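Local atomic coordinates of malate oxidoreductase (Thermotoga maritima, PDB entry 1VL6), a protein that probably catalyses, as an NAD-dependent malic enzyme, the oxidative decarboxylation of malate to pyruvate and carbon dioxide. Residues V74-S79 against E141-P146; G91-M96 against A111-L116. One frame throughout, in Å; residues are numbered along the deposited sequence.

In the fold
From the N terminus, the chain enters the four-stranded parallel sheet at strand 71-76, whose end and following turn form the first half of contact 1. It then runs through helix 89-107 and returns along strand 110-115; contact 2 packs that helix on that strand and closes the shorter loop. Contact 1 closes the longer one when the loop after strand 137-140 reaches residues 74-79, so contact 2 is nested within it. Their centres lie about 10 Å apart. The two meet directly: Val74 pairs by backbone with Phe112 and Ile114 in the sheet, while the selenomethionine chain of Met96 packs on Glu141 and Asp142. Together they tie sheet, helix and loop in the N-terminal part of malic enzyme.

Contact 1: V74-S79 against E141-P146; sequences VVSDGS and EDIGAP
Ser79 turns OG between its own backbone N and carbonyl carbon (chi1 56°), which sets the hydroxyl against Gly144; Asp77 takes the same kind of rotamer (chi1 69°) and brings OD1 to that hydroxyl. OG of Ser79 accepts an almost straight hydrogen bond from N of Gly144, 2.7 Å away with an N-H...O angle of 167°. It donates in turn to Asp77 OD1, also at 2.7 Å, reaching the syn side of the carboxylate slightly out of its plane. The hydroxyl thus bridges carboxylate and loop backbone, and the second carboxylate oxygen makes a salt bridge with Lys147 on helix 147-158. With an alanine here instead of Ser79, the Gly144 N-H is likely to lose its acceptor and Asp77 OD1 its hydroxyl donor. Residues 74-79 take in the C-terminal end of strand 71-76, residues 141-146 follow the neighbouring parallel strand 137-140, and Glu141 N extends the pairing by bonding to Val75 O at 3.0 Å. Residues 76-78 bend in an ST turn, with Ser76 OG accepting from Gly78 N at 2.9 Å. Ile143 crosses Asp77 at about a right angle: its CG1 lies 3.6 Å from Asp77 OD1, and its CD1 comes to 3.8 Å from Val75 O. The acidic side chains of Glu141 and Asp142 lead away from this seam; Glu141 forms a salt bridge with Lys99 and lies close to Asp166 and Asp167.

Contact 2: G91-M96 against A111-L116; sequences GALPVM and AFPICL
Cys115 sets its CB toward the helix, and the contacts of its sulfur form the first group. SG lies anti to its own carbonyl carbon (chi1 -77°), a rotamer that places it among three residues of the helix turn. CG of the selenomethionine Met96 is 3.4 Å from Cys115 SG. Leu93 CA is 3.6 Å from the same SG, and Ala92 CB is 4.0 Å from it. The sulfur thus meets backbone as well as side-chain carbon.

The second group is mostly carbon on carbon and centres on Pro113, two residues earlier on the same face of the strand. Its CB sits 3.7 Å from Met96 CB and 4.0 Å from Leu93 CD1. Leu93 carries CG anti to its backbone N (chi1 -179°), and its CD1 branch then reaches both the Pro113 ring and the sulfur. Beyond its CB and CG, the bent chain of Met96 leaves the strand and packs on Val74 and Ser76.

No hydrogen bond crosses the interface; van der Waals packing alone joins the two segments. The helix turn is held internally, Met96 N bonding to Ala92 O at 2.9 Å.

The axes of helix 91-96 and strand 111-115 approach to 8.3 Å at 168°, nearly antiparallel, as expected inside a beta-alpha-beta unit: strand 71-76 leads into helix 89-107, which packs on the sheet before strand 110-115 returns parallel beside the first. Strand 110-115 is outermost within this chain, and past it Ser134 of the second subunit bonds to Cys115 N.

Contact 1: V74-S79 against E141-P146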
loop_
_atom_site.group_PDB
_atom_site.type_symbol
_atom_site.label_atom_id
_atom_site.label_comp_id
_atom_site.label_asym_id
_atom_site.label_seq_id
_atom_site.Cartn_x
_atom_site.Cartn_y
_atom_site.Cartn_z
ATOM N N VAL A 74 0.733 -19.052 -7.062
ATOM C CA VAL A 74 0.307 -19.214 -8.442
ATOM C C VAL A 74 1.437 -19.980 -9.108
ATOM O O VAL A 74 2.511 -19.449 -9.353
ATOM C CB VAL A 74 0.073 -17.870 -9.145
ATOM C CG1 VAL A 74 -0.368 -18.083 -10.594
ATOM C CG2 VAL A 74 -0.953 -17.049 -8.387
ATOM N N VAL A 75 1.179 -21.251 -9.389
ATOM C CA VAL A 75 2.241 -22.197 -9.751
ATOM C C VAL A 75 2.181 -22.563 -11.234
ATOM O O VAL A 75 1.181 -23.076 -11.697
ATOM C CB VAL A 75 2.127 -23.466 -8.888
ATOM C CG1 VAL A 75 3.157 -24.521 -9.296
ATOM C CG2 VAL A 75 2.273 -23.096 -7.399
ATOM N N SER A 76 3.251 -22.307 -11.971
ATOM C CA SER A 76 3.311 -22.786 -13.359
ATOM C C SER A 76 4.709 -23.198 -13.713
ATOM O O SER A 76 5.655 -22.711 -13.103
ATOM C CB SER A 76 2.891 -21.716 -14.367
ATOM O OG SER A 76 2.698 -22.326 -15.645
ATOM N N ASP A 77 4.834 -24.100 -14.685
ATOM C CA ASP A 77 6.129 -24.387 -15.321
ATOM C C ASP A 77 6.155 -23.800 -16.686
ATOM O O ASP A 77 7.141 -23.900 -17.388
ATOM C CB ASP A 77 6.380 -25.866 -15.436
ATOM C CG ASP A 77 5.468 -26.556 -16.441
ATOM O OD1 ASP A 77 4.270 -26.198 -16.547
ATOM O OD2 ASP A 77 5.870 -27.536 -17.108
ATOM N N GLY A 78 5.071 -23.133 -17.058
ATOM C CA GLY A 78 4.967 -22.464 -18.358
ATOM C C GLY A 78 4.820 -23.411 -19.532
ATOM O O GLY A 78 5.204 -23.095 -20.648
ATOM N N SER A 79 4.276 -24.582 -19.270
ATOM C CA SER A 79 4.102 -25.568 -20.322
ATOM C C SER A 79 2.885 -25.256 -21.184
ATOM O O SER A 79 2.693 -25.827 -22.205
ATOM C CB SER A 79 4.051 -26.993 -19.725
ATOM O OG SER A 79 3.053 -27.181 -18.725
ATOM N N GLU A 141 -1.614 -23.081 -12.716
ATOM C CA GLU A 141 -1.951 -22.261 -13.852
ATOM C C GLU A 141 -1.021 -22.555 -15.021
ATOM O O GLU A 141 0.202 -22.659 -14.835
ATOM C CB GLU A 141 -1.877 -20.802 -13.433
ATOM C CG GLU A 141 -2.293 -19.824 -14.519
ATOM C CD GLU A 141 -3.790 -19.651 -14.690
ATOM O OE1 GLU A 141 -4.502 -19.616 -13.688
ATOM O OE2 GLU A 141 -4.233 -19.533 -15.846
ATOM N N ASP A 142 -1.598 -22.724 -16.215
ATOM C CA ASP A 142 -0.826 -22.792 -17.484
ATOM C C ASP A 142 0.183 -23.920 -17.465
ATOM O O ASP A 142 1.386 -23.742 -17.805
ATOM C CB ASP A 142 -0.166 -21.421 -17.806
ATOM C CG ASP A 142 -1.194 -20.353 -18.222
ATOM O OD1 ASP A 142 -2.413 -20.648 -18.230
ATOM O OD2 ASP A 142 -0.878 -19.199 -18.576
ATOM N N ILE A 143 -0.322 -25.077 -17.043
ATOM C CA ILE A 143 0.425 -26.348 -17.055
ATOM C C ILE A 143 -0.281 -27.241 -18.027
ATOM O O ILE A 143 -1.493 -27.462 -17.913
ATOM C CB ILE A 143 0.434 -27.020 -15.649
ATOM C CG1 ILE A 143 1.164 -26.125 -14.643
ATOM C CG2 ILE A 143 1.076 -28.394 -15.701
ATOM C CD1 ILE A 143 0.928 -26.508 -13.199
ATOM N N GLY A 144 0.474 -27.774 -18.977
ATOM C CA GLY A 144 -0.128 -28.503 -20.099
ATOM C C GLY A 144 -0.847 -29.793 -19.772
ATOM O O GLY A 144 -0.564 -30.441 -18.741
ATOM N N ALA A 145 -1.749 -30.174 -20.673
ATOM C CA ALA A 145 -2.405 -31.480 -20.636
ATOM C C ALA A 145 -1.590 -32.446 -21.474
ATOM O O ALA A 145 -0.836 -32.025 -22.350
ATOM C CB ALA A 145 -3.832 -31.385 -21.163
ATOM N N PRO A 146 -1.638 -33.737 -21.181
ATOM C CA PRO A 146 -2.391 -34.324 -20.101
ATOM C C PRO A 146 -1.659 -34.366 -18.714
ATOM O O PRO A 146 -2.252 -34.820 -17.734
ATOM C CB PRO A 146 -2.583 -35.750 -20.615
ATOM C CG PRO A 146 -1.313 -36.045 -21.239
ATOM C CD PRO A 146 -0.854 -34.759 -21.884
#

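Contact 2: G91-M96 against A111-L116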
loop_
_atom_site.group_PDB
_atom_site.type_symbol
_atom_site.label_atom_id
_atom_site.label_comp_id
_atom_site.label_asym_id
_atom_site.label_seq_id
_atom_site.Cartn_x
_atom_site.Cartn_y
_atom_site.Cartn_z
ATOM N N GLY A 91 8.799 -16.810 -19.517
ATOM C CA GLY A 91 7.716 -16.251 -20.258
ATOM C C GLY A 91 6.511 -16.257 -19.376
ATOM O O GLY A 91 5.675 -15.367 -19.485
ATOM N N ALA A 92 6.402 -17.269 -18.504
ATOM C CA ALA A 92 5.210 -17.378 -17.668
ATOM C C ALA A 92 5.185 -16.300 -16.600
ATOM O O ALA A 92 4.111 -15.869 -16.200
ATOM C CB ALA A 92 5.088 -18.753 -17.036
ATOM N N LEU A 93 6.349 -15.852 -16.146
ATOM C CA LEU A 93 6.403 -15.007 -14.948
ATOM C C LEU A 93 5.544 -13.745 -15.030
ATOM O O LEU A 93 4.797 -13.476 -14.104
ATOM C CB LEU A 93 7.840 -14.666 -14.549
ATOM C CG LEU A 93 7.999 -13.804 -13.286
ATOM C CD1 LEU A 93 7.464 -14.531 -12.108
ATOM C CD2 LEU A 93 9.456 -13.411 -13.021
ATOM N N PRO A 94 5.621 -12.965 -16.100
ATOM C CA PRO A 94 4.804 -11.768 -16.179
ATOM C C PRO A 94 3.310 -12.111 -16.249
ATOM O O PRO A 94 2.460 -11.310 -15.835
ATOM C CB PRO A 94 5.298 -11.094 -17.446
ATOM C CG PRO A 94 5.851 -12.170 -18.215
ATOM C CD PRO A 94 6.457 -13.110 -17.291
ATOM N N VAL A 95 3.003 -13.302 -16.730
ATOM C CA VAL A 95 1.627 -13.735 -16.755
ATOM C C VAL A 95 1.166 -14.086 -15.329
ATOM O O VAL A 95 0.106 -13.667 -14.872
ATOM C CB VAL A 95 1.429 -14.889 -17.761
ATOM C CG1 VAL A 95 -0.006 -15.261 -17.850
ATOM C CG2 VAL A 95 1.956 -14.465 -19.149
HETATM N N MSE A 96 1.989 -14.813 -14.596
HETATM C CA MSE A 96 1.608 -15.151 -13.229
HETATM C C MSE A 96 1.561 -13.880 -12.345
HETATM O O MSE A 96 0.794 -13.792 -11.403
HETATM C CB MSE A 96 2.535 -16.211 -12.663
HETATM C CG MSE A 96 2.633 -17.512 -13.478
HETATM SE SE MSE A 96 0.890 -18.156 -14.129
HETATM C CE MSE A 96 1.290 -18.616 -15.906
ATOM N N ALA A 111 -1.436 -13.089 -3.537
ATOM C CA ALA A 111 -0.974 -14.183 -4.353
ATOM C C ALA A 111 0.476 -13.954 -4.803
ATOM O O ALA A 111 0.851 -12.848 -5.098
ATOM C CB ALA A 111 -1.909 -14.332 -5.544
ATOM N N PHE A 112 1.274 -15.023 -4.824
ATOM C CA PHE A 112 2.706 -14.971 -5.184
ATOM C C PHE A 112 2.938 -15.907 -6.387
ATOM O O PHE A 112 2.425 -17.017 -6.411
ATOM C CB PHE A 112 3.605 -15.358 -3.976
ATOM C CG PHE A 112 3.387 -14.479 -2.766
ATOM C CD1 PHE A 112 2.318 -14.714 -1.904
ATOM C CD2 PHE A 112 4.207 -13.377 -2.532
ATOM C CE1 PHE A 112 2.069 -13.873 -0.821
ATOM C CE2 PHE A 112 3.976 -12.533 -1.442
ATOM C CZ PHE A 112 2.903 -12.786 -0.583
ATOM N N PRO A 113 3.644 -15.440 -7.412
ATOM C CA PRO A 113 3.988 -16.298 -8.520
ATOM C C PRO A 113 5.114 -17.224 -8.194
ATOM O O PRO A 113 6.153 -16.769 -7.724
ATOM C CB PRO A 113 4.458 -15.338 -9.605
ATOM C CG PRO A 113 4.183 -14.002 -9.098
ATOM C CD PRO A 113 4.060 -14.045 -7.649
ATOM N N ILE A 114 4.887 -18.511 -8.459
ATOM C CA ILE A 114 5.870 -19.518 -8.339
ATOM C C ILE A 114 6.000 -20.270 -9.648
ATOM O O ILE A 114 5.240 -21.196 -9.937
ATOM C CB ILE A 114 5.512 -20.397 -7.186
ATOM C CG1 ILE A 114 5.872 -19.651 -5.903
ATOM C CG2 ILE A 114 6.330 -21.700 -7.217
ATOM C CD1 ILE A 114 5.157 -20.177 -4.735
ATOM N N CYS A 115 6.964 -19.815 -10.435
ATOM C CA CYS A 115 7.227 -20.291 -11.751
ATOM C C CYS A 115 8.469 -21.173 -11.693
ATOM O O CYS A 115 9.599 -20.708 -11.391
ATOM C CB CYS A 115 7.479 -19.092 -12.667
ATOM S SG CYS A 115 5.994 -18.169 -13.194
ATOM N N LEU A 116 8.271 -22.443 -12.026
ATOM C CA LEU A 116 9.245 -23.490 -11.784
ATOM C C LEU A 116 10.010 -23.838 -13.032
ATOM O O LEU A 116 9.408 -23.960 -14.101
ATOM C CB LEU A 116 8.528 -24.747 -11.323
ATOM C CG LEU A 116 7.681 -24.456 -10.091
ATOM C CD1 LEU A 116 6.786 -25.670 -9.788
ATOM C CD2 LEU A 116 8.578 -24.065 -8.906
#